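Local structure of acetate kinase (Entamoeba histolytica, 4H0O) at residues G95-H100 with A152-F157; Y178-F183 with F227-G232; T243-I248 with D267-K272; L329-D334 with Q382-P387. The protein is a pyrophosphate-dependent acetate kinase of the ASKHA superfamily that probably transfers a phosphoryl group to acetate to make acetyl phosphate. All blocks are in the same frame, centred on the assembly; numbering follows the deposited sequence.

Contact 1 (G95-H100 with A152-F157); sequences GHRFVH and AIDTAF
The Arg-97 guanidinium and the Asp-154 carboxylate approach obliquely, with their planes 57° apart. Arg-97 NH2 lies 3.9 Å from Asp-154 OD2, and that oxygen stands well out of the guanidinium plane. No N-H points at it, so this long salt bridge rests on charge alone. The Arg-97 chain is extended, with CG anti to N (chi1 -179°), and this carries the group forward to the aspartate. Main-chain amides hold the carboxylate: OD2 takes the N-H of His-184, and OD1 takes a weak bond from Leu-186. At the His-100 ring, ND1 is 3.7 Å from Thr-155 CG2, also at an oblique approach. Phe-181 and Phe-183 meet the same ring edge-to-face. The backbones are neighbouring parallel strands of the ribonuclease H-like fold. Ala-152 N bonds to His-96 O at 2.8 Å, and Phe-98 N to Ala-152 O at 3.0 Å. Asp-154 N then reaches Phe-98 O at 3.0 Å, just past the strand end. This places Asp-154, the predicted proton donor/acceptor, near Arg-97, a predicted substrate ligand. On the sheet face away from Arg-97 and Ala-152, Phe-98 CB lies 4.3 Å from Ile-153 CG1.

Contact 2 (Y178-F183 with F227-G232); sequences YLKFGF and FDTSMG
Phe-183 and Met-231 form a Met-aromatic contact next to His-184, a predicted transition-state stabiliser. The contact belongs to the wall of the probable active site. Met-231 SD lies 4.6 Å from the centroid of the Phe-183 ring and 64° off its normal, which is an oblique approach. The nearest ring atom is Phe-183 CD1, 3.5 Å from Met-231 SD. Met-231 CB sits in the ring plane, at the edge. The two side chains cross at about a right angle.

The main chains are joined through one carbonyl. Phe-181 N donates to Gly-232 O at 3.1 Å, coming from above the carbonyl plane and not onto a lone pair. The amide of Gly-182 adds a weak bond to the same oxygen. Gly-182 CA packs 3.6 Å from Thr-229 CG2. One water accepts from Phe-183 N at 2.8 Å and donates to Thr-229 OG1, which also bonds Cys-218 O.

Lys-180 lies across the backbone of Met-231 and Gly-232, with its CD 3.4 Å from Met-231 O. Its chain bends at chi3 (-59°). NZ thereby forms a salt bridge with Asp-228 OD1 at 3.6 Å and a weak bond to Thr-229 O. Asp-228 also has a long, weak ion pair with Lys-315 of the second subunit.

Strand 225-229 pairs antiparallel with strand 216-222, and Phe-227 and Asp-228 both face Gly-220 in a classic beta bulge. Helix 299-324 packs against Asp-228 and Ser-230, and helix 163-166 touches Phe-181.

Contact 3 (T243-I248 with D267-K272); sequences TRCGDI and DILNKK
Thr-243, Arg-244 and Cys-245 lie along the carbonyls at the C-terminal end of helix 262-271. This loop carries Arg-244, a predicted transition-state stabiliser, so the helix end backs a probable active-site loop. Two direct hydrogen bonds join the segments. Thr-243 OG1 donates to Asn-270 O at 2.9 Å; its chi1 of 65° sets the hydroxyl between the backbone N and the carbonyl carbon, turned to the helix. Cys-245 N donates to Leu-269 O at 3.2 Å, in the carbonyl plane but bent, with 138° at the hydrogen. Leu-269 O also takes a CA-H contact from Arg-244 CA at 3.3 Å.

Water adds one bridge. It donates to Asn-270 O at 2.6 Å and accepts a weak bond from Arg-244 NE. Asn-270 O is therefore gripped by two donors. The Arg-244 chain is extended from CG to NE and rises past this carbonyl. Its guanidinium approaches Asn-270 OD1 only obliquely.

Apolar contacts gather on Leu-269. Its CB is 4.0 Å from Cys-245 SG, and its CD2 is 4.3 Å from Ile-248 CD1. Ile-170 of the second subunit packs on both Cys-245 and Leu-269, and Tyr-168 of that subunit on Ile-248.

One salt bridge lies within 267-272, between the helix and the residue that follows it: Lys-272 NZ bonds Asp-267 OD2 at 2.7 Å, on the oxygen's syn lone pair.

Contact 4 (L329-D334 with Q382-P387); sequences LLVFTD and QVCVAP
Val-331 and Cys-384 form the apolar centre, with Val-331 CG2 3.4 Å from Cys-384 SG. The valine torsion (chi1 63°) sets CG2 anti to the backbone N and beside the carbonyl carbon. From there the same methyl also meets Ala-386 CB, at 3.7 Å. Leu-329 joins on this face of the sheet through CD1, 4.0 Å from Cys-384 SG. Phe-373 of strand 372-373 packs on Leu-329 and Cys-384.

The other face holds Leu-330, Phe-332, Val-383 and Val-385. Val-383 CG1 touches Phe-332 CE2 at 3.8 Å, at the ring edge and near its plane. Phe-332 CB rests against Val-385 CG1 at 4.1 Å. Residues of helix 341-350 lie against this face, among them Ile-347 on Leu-330 and Arg-344 on Phe-332.

Between the faces runs a parallel ladder of backbone bonds. Leu-330 N and O pair with Gln-382 O and Cys-384 N. Phe-332 N and O pair with Cys-384 O and Ala-386 N in the same way. CA-H groups of Leu-329 and Val-331 lie near the same acceptors as the amides that follow them.

The polar edge is at the C-terminal end. Thr-333 OG1 donates to Ala-386 O at 2.8 Å, almost straight in line with the carbonyl (173°). This extends the ladder by a side-chain bond. At the other end Gln-382 turns its amide away, to Thr-375 and Met-376.

The chain between the two strands runs through helices, 341-350 among them, and through strand 372-373, antiparallel beside 382-385. Both are neighbouring parallel strands in the mixed sheet of a ribonuclease H-like domain.

Overall arrangement
From the N terminus the four contacts follow in series, and none nests within or crosses another. Contact 1 closes a loop of 51 residues, a little under half of it helix, and ties two strands of the eight-stranded sheet. Contact 2 closes 43 residues and joins the loop before helix 185-195 to strand 225-229, outermost within this chain in the second sheet. It touches contact 1 where Thr-155 packs on Gly-182 and Phe-183. Contact 3 closes a short, mostly helical loop of 18 residues. It meets contact 2 where Met-231 touches Arg-244, and both reach the second subunit. Contact 4 closes 47 residues within the six-stranded sheet. It touches none of the others but shares that sheet with contact 2.

Contact 1 (G95-H100 with A152-F157)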
loop_
_atom_site.group_PDB
_atom_site.type_symbol
_atom_site.label_atom_id
_atom_site.label_comp_id
_atom_site.label_asym_id
_atom_site.label_seq_id
_atom_site.Cartn_x
_atom_site.Cartn_y
_atom_site.Cartn_z
ATOM N N GLY B 95 4.150 27.551 23.189
ATOM C CA GLY B 95 3.935 26.287 22.509
ATOM C C GLY B 95 4.867 26.131 21.323
ATOM O O GLY B 95 5.109 27.089 20.586
ATOM N N HIS B 96 5.394 24.924 21.144
ATOM C CA HIS B 96 6.292 24.636 20.032
ATOM C C HIS B 96 5.837 23.386 19.286
ATOM O O HIS B 96 5.106 22.560 19.831
ATOM C CB HIS B 96 7.719 24.432 20.537
ATOM C CG HIS B 96 8.280 25.608 21.263
ATOM N ND1 HIS B 96 8.987 26.609 20.634
ATOM C CD2 HIS B 96 8.260 25.939 22.581
ATOM C CE1 HIS B 96 9.369 27.508 21.522
ATOM N NE2 HIS B 96 8.940 27.121 22.711
ATOM N N ARG B 97 6.285 23.241 18.045
ATOM C CA ARG B 97 5.893 22.099 17.229
ATOM C C ARG B 97 7.119 21.328 16.745
ATOM O O ARG B 97 7.998 21.894 16.093
ATOM C CB ARG B 97 5.061 22.577 16.039
ATOM C CG ARG B 97 4.565 21.475 15.124
ATOM C CD ARG B 97 3.615 22.029 14.071
ATOM N NE ARG B 97 2.996 20.968 13.283
ATOM C CZ ARG B 97 3.458 20.538 12.113
ATOM N NH1 ARG B 97 4.547 21.083 11.587
ATOM N NH2 ARG B 97 2.828 19.566 11.467
ATOM N N PHE B 98 7.171 20.038 17.069
ATOM C CA PHE B 98 8.287 19.178 16.680
ATOM C C PHE B 98 7.751 18.059 15.790
ATOM O O PHE B 98 6.854 17.312 16.192
ATOM C CB PHE B 98 8.932 18.584 17.930
ATOM C CG PHE B 98 10.398 18.289 17.792
ATOM C CD1 PHE B 98 11.334 19.313 17.814
ATOM C CD2 PHE B 98 10.843 16.978 17.691
ATOM C CE1 PHE B 98 12.689 19.037 17.709
ATOM C CE2 PHE B 98 12.191 16.693 17.587
ATOM C CZ PHE B 98 13.116 17.725 17.594
ATOM N N VAL B 99 8.302 17.948 14.585
ATOM C CA VAL B 99 7.785 17.020 13.583
ATOM C C VAL B 99 7.951 15.546 13.964
ATOM O O VAL B 99 6.987 14.781 13.939
ATOM C CB VAL B 99 8.427 17.268 12.200
ATOM C CG1 VAL B 99 8.127 16.121 11.260
ATOM C CG2 VAL B 99 7.921 18.569 11.606
ATOM N N HIS B 100 9.169 15.153 14.323
ATOM C CA HIS B 100 9.479 13.739 14.518
ATOM C C HIS B 100 10.160 13.485 15.862
ATOM O O HIS B 100 11.327 13.842 16.052
ATOM C CB HIS B 100 10.370 13.250 13.371
ATOM C CG HIS B 100 10.431 11.768 13.227
ATOM N ND1 HIS B 100 10.022 10.892 14.226
ATOM C CD2 HIS B 100 10.850 10.982 12.209
ATOM C CE1 HIS B 100 10.189 9.657 13.821
ATOM N NE2 HIS B 100 10.694 9.675 12.594
ATOM N N ALA B 152 4.673 20.200 21.179
ATOM C CA ALA B 152 3.673 19.314 20.594
ATOM C C ALA B 152 4.348 18.409 19.564
ATOM O O ALA B 152 4.865 18.897 18.558
ATOM C CB ALA B 152 2.571 20.122 19.950
ATOM N N ILE B 153 4.351 17.101 19.815
ATOM C CA ILE B 153 5.046 16.156 18.939
ATOM C C ILE B 153 4.105 15.511 17.911
ATOM O O ILE B 153 3.112 14.878 18.275
ATOM C CB ILE B 153 5.788 15.060 19.742
ATOM C CG1 ILE B 153 7.056 15.624 20.387
ATOM C CG2 ILE B 153 6.182 13.911 18.839
ATOM C CD1 ILE B 153 6.834 16.271 21.724
ATOM N N ASP B 154 4.440 15.654 16.631
ATOM C CA ASP B 154 3.559 15.227 15.545
ATOM C C ASP B 154 3.448 13.705 15.410
ATOM O O ASP B 154 2.560 13.209 14.718
ATOM C CB ASP B 154 4.031 15.836 14.221
ATOM C CG ASP B 154 2.902 16.021 13.224
ATOM O OD1 ASP B 154 1.811 16.468 13.636
ATOM O OD2 ASP B 154 3.109 15.725 12.025
ATOM N N THR B 155 4.336 12.970 16.075
ATOM C CA THR B 155 4.352 11.509 15.972
ATOM C C THR B 155 3.735 10.805 17.180
ATOM O O THR B 155 3.488 9.600 17.139
ATOM C CB THR B 155 5.788 10.966 15.771
ATOM O OG1 THR B 155 6.649 11.491 16.788
ATOM C CG2 THR B 155 6.326 11.367 14.412
ATOM N N ALA B 156 3.492 11.561 18.249
ATOM C CA ALA B 156 3.055 10.989 19.527
ATOM C C ALA B 156 1.678 10.314 19.509
ATOM O O ALA B 156 1.486 9.289 20.162
ATOM C CB ALA B 156 3.112 12.044 20.626
ATOM N N PHE B 157 0.726 10.892 18.775
ATOM C CA PHE B 157 -0.644 10.367 18.726
ATOM C C PHE B 157 -0.682 8.913 18.270
ATOM O O PHE B 157 -1.586 8.164 18.634
ATOM C CB PHE B 157 -1.526 11.230 17.808
ATOM C CG PHE B 157 -2.961 10.757 17.703
ATOM C CD1 PHE B 157 -3.774 10.688 18.827
ATOM C CD2 PHE B 157 -3.504 10.413 16.471
ATOM C CE1 PHE B 157 -5.098 10.264 18.726
ATOM C CE2 PHE B 157 -4.828 9.991 16.363
ATOM C CZ PHE B 157 -5.624 9.917 17.493
#

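Contact 2 (Y178-F183 with F227-G232)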
loop_
_atom_site.group_PDB
_atom_site.type_symbol
_atom_site.label_atom_id
_atom_site.label_comp_id
_atom_site.label_asym_id
_atom_site.label_seq_id
_atom_site.Cartn_x
_atom_site.Cartn_y
_atom_site.Cartn_z
ATOM N N TYR B 178 13.233 0.000 11.184
ATOM C CA TYR B 178 12.300 0.633 10.258
ATOM C C TYR B 178 10.841 0.408 10.641
ATOM O O TYR B 178 10.005 0.084 9.797
ATOM C CB TYR B 178 12.569 0.154 8.830
ATOM C CG TYR B 178 13.988 0.413 8.378
ATOM C CD1 TYR B 178 14.498 1.704 8.354
ATOM C CD2 TYR B 178 14.816 -0.628 7.977
ATOM C CE1 TYR B 178 15.797 1.951 7.945
ATOM C CE2 TYR B 178 16.118 -0.390 7.566
ATOM C CZ TYR B 178 16.602 0.904 7.553
ATOM O OH TYR B 178 17.893 1.154 7.146
ATOM N N LEU B 179 10.540 0.583 11.923
ATOM C CA LEU B 179 9.165 0.506 12.386
ATOM C C LEU B 179 8.363 1.689 11.845
ATOM O O LEU B 179 8.919 2.753 11.552
ATOM C CB LEU B 179 9.108 0.468 13.915
ATOM C CG LEU B 179 9.639 -0.810 14.567
ATOM C CD1 LEU B 179 9.534 -0.735 16.086
ATOM C CD2 LEU B 179 8.893 -2.031 14.043
ATOM N N LYS B 180 7.058 1.493 11.695
ATOM C CA LYS B 180 6.177 2.565 11.257
ATOM C C LYS B 180 6.013 3.590 12.377
ATOM O O LYS B 180 5.935 3.228 13.550
ATOM C CB LYS B 180 4.816 1.999 10.844
ATOM C CG LYS B 180 3.767 3.056 10.524
ATOM C CD LYS B 180 2.455 2.433 10.064
ATOM C CE LYS B 180 2.652 1.581 8.819
ATOM N NZ LYS B 180 1.347 1.071 8.297
ATOM N N PHE B 181 5.982 4.867 12.012
ATOM C CA PHE B 181 5.718 5.929 12.974
ATOM C C PHE B 181 4.345 6.559 12.734
ATOM O O PHE B 181 3.453 6.465 13.579
ATOM C CB PHE B 181 6.815 7.000 12.928
ATOM C CG PHE B 181 8.082 6.604 13.638
ATOM C CD1 PHE B 181 8.161 6.656 15.024
ATOM C CD2 PHE B 181 9.198 6.190 12.921
ATOM C CE1 PHE B 181 9.326 6.294 15.684
ATOM C CE2 PHE B 181 10.365 5.827 13.575
ATOM C CZ PHE B 181 10.428 5.880 14.957
ATOM N N GLY B 182 4.174 7.192 11.577
ATOM C CA GLY B 182 2.941 7.901 11.281
ATOM C C GLY B 182 3.084 9.367 11.635
ATOM O O GLY B 182 3.792 9.713 12.583
ATOM N N PHE B 183 2.423 10.239 10.878
ATOM C CA PHE B 183 2.588 11.677 11.083
ATOM C C PHE B 183 1.235 12.384 11.050
ATOM O O PHE B 183 0.197 11.718 11.055
ATOM C CB PHE B 183 3.562 12.250 10.043
ATOM C CG PHE B 183 4.925 11.602 10.069
ATOM C CD1 PHE B 183 5.156 10.405 9.399
ATOM C CD2 PHE B 183 5.972 12.184 10.769
ATOM C CE1 PHE B 183 6.404 9.799 9.429
ATOM C CE2 PHE B 183 7.226 11.584 10.800
ATOM C CZ PHE B 183 7.440 10.389 10.130
ATOM N N PHE B 227 -5.432 3.565 15.414
ATOM C CA PHE B 227 -5.263 2.122 15.300
ATOM C C PHE B 227 -4.230 1.824 14.217
ATOM O O PHE B 227 -3.304 1.040 14.421
ATOM C CB PHE B 227 -6.597 1.440 14.977
ATOM C CG PHE B 227 -6.534 -0.065 15.010
ATOM C CD1 PHE B 227 -6.785 -0.757 16.186
ATOM C CD2 PHE B 227 -6.225 -0.788 13.864
ATOM C CE1 PHE B 227 -6.726 -2.142 16.221
ATOM C CE2 PHE B 227 -6.165 -2.176 13.892
ATOM C CZ PHE B 227 -6.416 -2.852 15.072
ATOM N N ASP B 228 -4.394 2.450 13.058
ATOM C CA ASP B 228 -3.373 2.373 12.020
ATOM C C ASP B 228 -3.368 3.651 11.197
ATOM O O ASP B 228 -4.302 4.454 11.282
ATOM C CB ASP B 228 -3.578 1.154 11.119
ATOM C CG ASP B 228 -2.321 0.785 10.347
ATOM O OD1 ASP B 228 -1.223 1.231 10.746
ATOM O OD2 ASP B 228 -2.422 0.052 9.343
ATOM N N THR B 229 -2.315 3.842 10.408
ATOM C CA THR B 229 -2.176 5.067 9.632
ATOM C C THR B 229 -1.431 4.847 8.319
ATOM O O THR B 229 -0.794 3.812 8.113
ATOM C CB THR B 229 -1.482 6.170 10.446
ATOM O OG1 THR B 229 -1.642 7.432 9.784
ATOM C CG2 THR B 229 -0.000 5.861 10.605
ATOM N N SER B 230 -1.494 5.849 7.451
ATOM C CA SER B 230 -1.080 5.709 6.060
ATOM C C SER B 230 0.429 5.835 5.838
ATOM O O SER B 230 1.008 5.095 5.039
ATOM C CB SER B 230 -1.813 6.752 5.219
ATOM O OG SER B 230 -1.904 6.345 3.874
ATOM N N MET B 231 1.063 6.789 6.514
ATOM C CA MET B 231 2.509 6.947 6.405
ATOM C C MET B 231 3.198 5.818 7.171
ATOM O O MET B 231 2.558 5.115 7.959
ATOM C CB MET B 231 2.952 8.321 6.924
ATOM C CG MET B 231 2.587 9.491 6.004
ATOM S SD MET B 231 3.076 11.115 6.652
ATOM C CE MET B 231 2.752 12.162 5.230
ATOM N N GLY B 232 4.492 5.630 6.929
ATOM C CA GLY B 232 5.223 4.558 7.581
ATOM C C GLY B 232 6.421 5.074 8.347
ATOM O O GLY B 232 6.305 6.030 9.116
HETATM O O HOH W 1 0.558 9.406 8.924
#

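Contact 3 (T243-I248 with D267-K272)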
loop_
_atom_site.group_PDB
_atom_site.type_symbol
_atom_site.label_atom_id
_atom_site.label_comp_id
_atom_site.label_asym_id
_atom_site.label_seq_id
_atom_site.Cartn_x
_atom_site.Cartn_y
_atom_site.Cartn_z
ATOM N N THR B 243 3.845 16.149 -4.149
ATOM C CA THR B 243 5.100 15.873 -4.849
ATOM C C THR B 243 5.712 14.524 -4.475
ATOM O O THR B 243 6.838 14.220 -4.878
ATOM C CB THR B 243 6.162 16.965 -4.583
ATOM O OG1 THR B 243 6.525 16.957 -3.195
ATOM C CG2 THR B 243 5.635 18.338 -4.960
ATOM N N ARG B 244 4.984 13.733 -3.694
ATOM C CA ARG B 244 5.478 12.432 -3.255
ATOM C C ARG B 244 4.781 11.304 -4.004
ATOM O O ARG B 244 3.666 11.473 -4.496
ATOM C CB ARG B 244 5.278 12.265 -1.747
ATOM C CG ARG B 244 6.235 13.086 -0.899
ATOM C CD ARG B 244 5.753 13.184 0.540
ATOM N NE ARG B 244 6.409 14.269 1.263
ATOM C CZ ARG B 244 5.985 14.756 2.424
ATOM N NH1 ARG B 244 4.900 14.255 2.999
ATOM N NH2 ARG B 244 6.645 15.745 3.011
ATOM N N CYS B 245 5.440 10.153 -4.089
ATOM C CA CYS B 245 4.865 9.009 -4.790
ATOM C C CYS B 245 3.843 8.231 -3.967
ATOM O O CYS B 245 2.883 7.691 -4.516
ATOM C CB CYS B 245 5.973 8.065 -5.249
ATOM S SG CYS B 245 6.962 7.393 -3.901
ATOM N N GLY B 246 4.047 8.166 -2.654
ATOM C CA GLY B 246 3.216 7.317 -1.816
ATOM C C GLY B 246 3.633 5.866 -1.979
ATOM O O GLY B 246 4.724 5.592 -2.483
ATOM N N ASP B 247 2.778 4.936 -1.558
ATOM C CA ASP B 247 3.082 3.511 -1.691
ATOM C C ASP B 247 3.242 3.076 -3.151
ATOM O O ASP B 247 2.323 3.222 -3.959
ATOM C CB ASP B 247 2.003 2.659 -1.016
ATOM C CG ASP B 247 2.086 2.692 0.503
ATOM O OD1 ASP B 247 3.165 3.014 1.049
ATOM O OD2 ASP B 247 1.067 2.377 1.153
ATOM N N ILE B 248 4.416 2.544 -3.478
ATOM C CA ILE B 248 4.681 1.996 -4.807
ATOM C C ILE B 248 5.371 0.641 -4.682
ATOM O O ILE B 248 5.776 0.249 -3.585
ATOM C CB ILE B 248 5.577 2.934 -5.637
ATOM C CG1 ILE B 248 6.895 3.189 -4.905
ATOM C CG2 ILE B 248 4.855 4.249 -5.942
ATOM C CD1 ILE B 248 7.886 4.023 -5.702
ATOM N N ASP B 267 15.346 12.281 -4.321
ATOM C CA ASP B 267 14.823 13.570 -4.760
ATOM C C ASP B 267 13.602 13.409 -5.664
ATOM O O ASP B 267 12.622 14.144 -5.535
ATOM C CB ASP B 267 15.909 14.371 -5.483
ATOM C CG ASP B 267 15.421 15.729 -5.946
ATOM O OD1 ASP B 267 15.208 16.609 -5.086
ATOM O OD2 ASP B 267 15.251 15.917 -7.168
ATOM N N ILE B 268 13.667 12.445 -6.578
ATOM C CA ILE B 268 12.575 12.200 -7.522
ATOM C C ILE B 268 11.282 11.792 -6.806
ATOM O O ILE B 268 10.210 12.346 -7.075
ATOM C CB ILE B 268 12.956 11.123 -8.560
ATOM C CG1 ILE B 268 14.041 11.642 -9.508
ATOM C CG2 ILE B 268 11.741 10.701 -9.359
ATOM C CD1 ILE B 268 14.715 10.550 -10.344
ATOM N N LEU B 269 11.390 10.830 -5.890
ATOM C CA LEU B 269 10.226 10.292 -5.187
ATOM C C LEU B 269 9.644 11.256 -4.149
ATOM O O LEU B 269 8.470 11.151 -3.788
ATOM C CB LEU B 269 10.574 8.948 -4.530
ATOM C CG LEU B 269 11.045 7.839 -5.473
ATOM C CD1 LEU B 269 11.288 6.533 -4.727
ATOM C CD2 LEU B 269 10.039 7.628 -6.596
ATOM N N ASN B 270 10.462 12.189 -3.670
ATOM C CA ASN B 270 10.032 13.147 -2.649
ATOM C C ASN B 270 9.578 14.494 -3.213
ATOM O O ASN B 270 8.700 15.145 -2.651
ATOM C CB ASN B 270 11.156 13.386 -1.630
ATOM C CG ASN B 270 11.084 12.446 -0.441
ATOM O OD1 ASN B 270 10.278 12.642 0.471
ATOM N ND2 ASN B 270 11.941 11.429 -0.436
ATOM N N LYS B 271 10.181 14.906 -4.325
ATOM C CA LYS B 271 10.014 16.269 -4.823
ATOM C C LYS B 271 9.498 16.348 -6.258
ATOM O O LYS B 271 9.010 17.393 -6.684
ATOM C CB LYS B 271 11.340 17.035 -4.698
ATOM C CG LYS B 271 11.879 17.166 -3.276
ATOM C CD LYS B 271 11.044 18.138 -2.447
ATOM C CE LYS B 271 11.564 18.259 -1.014
ATOM N NZ LYS B 271 12.937 18.835 -0.934
ATOM N N LYS B 272 9.610 15.247 -6.996
ATOM C CA LYS B 272 9.213 15.229 -8.399
ATOM C C LYS B 272 8.241 14.100 -8.735
ATOM O O LYS B 272 8.220 13.607 -9.864
ATOM C CB LYS B 272 10.447 15.139 -9.301
ATOM C CG LYS B 272 11.172 16.462 -9.492
ATOM C CD LYS B 272 12.289 16.632 -8.475
ATOM C CE LYS B 272 13.091 17.895 -8.741
ATOM N NZ LYS B 272 13.937 18.271 -7.575
HETATM O O HOH W 2 8.685 16.309 -0.316
#

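Contact 4 (L329-D334 with Q382-P387)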
loop_
_atom_site.group_PDB
_atom_site.type_symbol
_atom_site.label_atom_id
_atom_site.label_comp_id
_atom_site.label_asym_id
_atom_site.label_seq_id
_atom_site.Cartn_x
_atom_site.Cartn_y
_atom_site.Cartn_z
ATOM N N LEU B 329 -17.879 7.202 10.548
ATOM C CA LEU B 329 -17.659 8.584 10.135
ATOM C C LEU B 329 -16.378 8.757 9.337
ATOM O O LEU B 329 -15.285 8.429 9.816
ATOM C CB LEU B 329 -17.630 9.513 11.355
ATOM C CG LEU B 329 -17.347 10.993 11.066
ATOM C CD1 LEU B 329 -18.459 11.594 10.226
ATOM C CD2 LEU B 329 -17.160 11.791 12.354
ATOM N N LEU B 330 -16.523 9.275 8.118
ATOM C CA LEU B 330 -15.381 9.655 7.293
ATOM C C LEU B 330 -15.216 11.171 7.366
ATOM O O LEU B 330 -16.165 11.918 7.107
ATOM C CB LEU B 330 -15.592 9.208 5.841
ATOM C CG LEU B 330 -14.481 9.559 4.844
ATOM C CD1 LEU B 330 -13.231 8.746 5.125
ATOM C CD2 LEU B 330 -14.933 9.363 3.396
ATOM N N VAL B 331 -14.024 11.630 7.732
ATOM C CA VAL B 331 -13.796 13.060 7.906
ATOM C C VAL B 331 -12.645 13.584 7.057
ATOM O O VAL B 331 -11.557 13.007 7.043
ATOM C CB VAL B 331 -13.528 13.410 9.383
ATOM C CG1 VAL B 331 -12.255 12.731 9.865
ATOM C CG2 VAL B 331 -13.437 14.918 9.563
ATOM N N PHE B 332 -12.890 14.687 6.356
ATOM C CA PHE B 332 -11.851 15.333 5.566
ATOM C C PHE B 332 -11.276 16.542 6.298
ATOM O O PHE B 332 -12.018 17.319 6.902
ATOM C CB PHE B 332 -12.406 15.764 4.212
ATOM C CG PHE B 332 -12.821 14.622 3.339
ATOM C CD1 PHE B 332 -11.876 13.906 2.619
ATOM C CD2 PHE B 332 -14.159 14.267 3.228
ATOM C CE1 PHE B 332 -12.257 12.852 1.806
ATOM C CE2 PHE B 332 -14.547 13.216 2.418
ATOM C CZ PHE B 332 -13.593 12.506 1.705
ATOM N N THR B 333 -9.956 16.704 6.244
ATOM C CA THR B 333 -9.327 17.846 6.897
ATOM C C THR B 333 -8.148 18.391 6.097
ATOM O O THR B 333 -7.787 17.844 5.053
ATOM C CB THR B 333 -8.899 17.519 8.346
ATOM O OG1 THR B 333 -8.516 18.723 9.022
ATOM C CG2 THR B 333 -7.736 16.553 8.356
ATOM N N ASP B 334 -7.568 19.478 6.598
ATOM C CA ASP B 334 -6.539 20.248 5.894
ATOM C C ASP B 334 -6.999 20.808 4.546
ATOM O O ASP B 334 -8.111 20.525 4.094
ATOM C CB ASP B 334 -5.232 19.466 5.752
ATOM C CG ASP B 334 -4.134 20.298 5.109
ATOM O OD1 ASP B 334 -4.395 21.478 4.798
ATOM O OD2 ASP B 334 -3.023 19.767 4.894
ATOM N N GLN B 382 -21.631 8.493 7.911
ATOM C CA GLN B 382 -21.637 9.951 7.886
ATOM C C GLN B 382 -20.324 10.501 7.335
ATOM O O GLN B 382 -19.264 9.896 7.518
ATOM C CB GLN B 382 -21.910 10.510 9.285
ATOM C CG GLN B 382 -23.348 10.316 9.755
ATOM C CD GLN B 382 -24.359 10.960 8.819
ATOM O OE1 GLN B 382 -24.294 12.160 8.549
ATOM N NE2 GLN B 382 -25.293 10.157 8.313
ATOM N N VAL B 383 -20.404 11.639 6.650
ATOM C CA VAL B 383 -19.223 12.310 6.113
ATOM C C VAL B 383 -19.194 13.759 6.586
ATOM O O VAL B 383 -20.203 14.467 6.500
ATOM C CB VAL B 383 -19.205 12.285 4.568
ATOM C CG1 VAL B 383 -18.029 13.093 4.032
ATOM C CG2 VAL B 383 -19.130 10.862 4.056
ATOM N N CYS B 384 -18.049 14.205 7.094
ATOM C CA CYS B 384 -17.930 15.589 7.531
ATOM C C CYS B 384 -16.566 16.175 7.199
ATOM O O CYS B 384 -15.600 15.443 6.962
ATOM C CB CYS B 384 -18.191 15.706 9.033
ATOM S SG CYS B 384 -16.777 15.261 10.060
ATOM N N VAL B 385 -16.505 17.501 7.168
ATOM C CA VAL B 385 -15.240 18.214 7.077
ATOM C C VAL B 385 -14.972 18.819 8.447
ATOM O O VAL B 385 -15.898 19.293 9.112
ATOM C CB VAL B 385 -15.287 19.334 6.018
ATOM C CG1 VAL B 385 -15.191 18.751 4.623
ATOM C CG2 VAL B 385 -16.564 20.158 6.161
ATOM N N ALA B 386 -13.714 18.792 8.879
ATOM C CA ALA B 386 -13.354 19.326 10.188
ATOM C C ALA B 386 -12.079 20.160 10.113
ATOM O O ALA B 386 -11.033 19.664 9.696
ATOM C CB ALA B 386 -13.204 18.201 11.200
ATOM N N PRO B 387 -12.174 21.439 10.514
ATOM C CA PRO B 387 -11.063 22.402 10.505
ATOM C C PRO B 387 -9.882 21.955 11.367
ATOM O O PRO B 387 -10.088 21.343 12.417
ATOM C CB PRO B 387 -11.688 23.660 11.113
ATOM C CG PRO B 387 -13.147 23.534 10.836
ATOM C CD PRO B 387 -13.449 22.065 10.913
#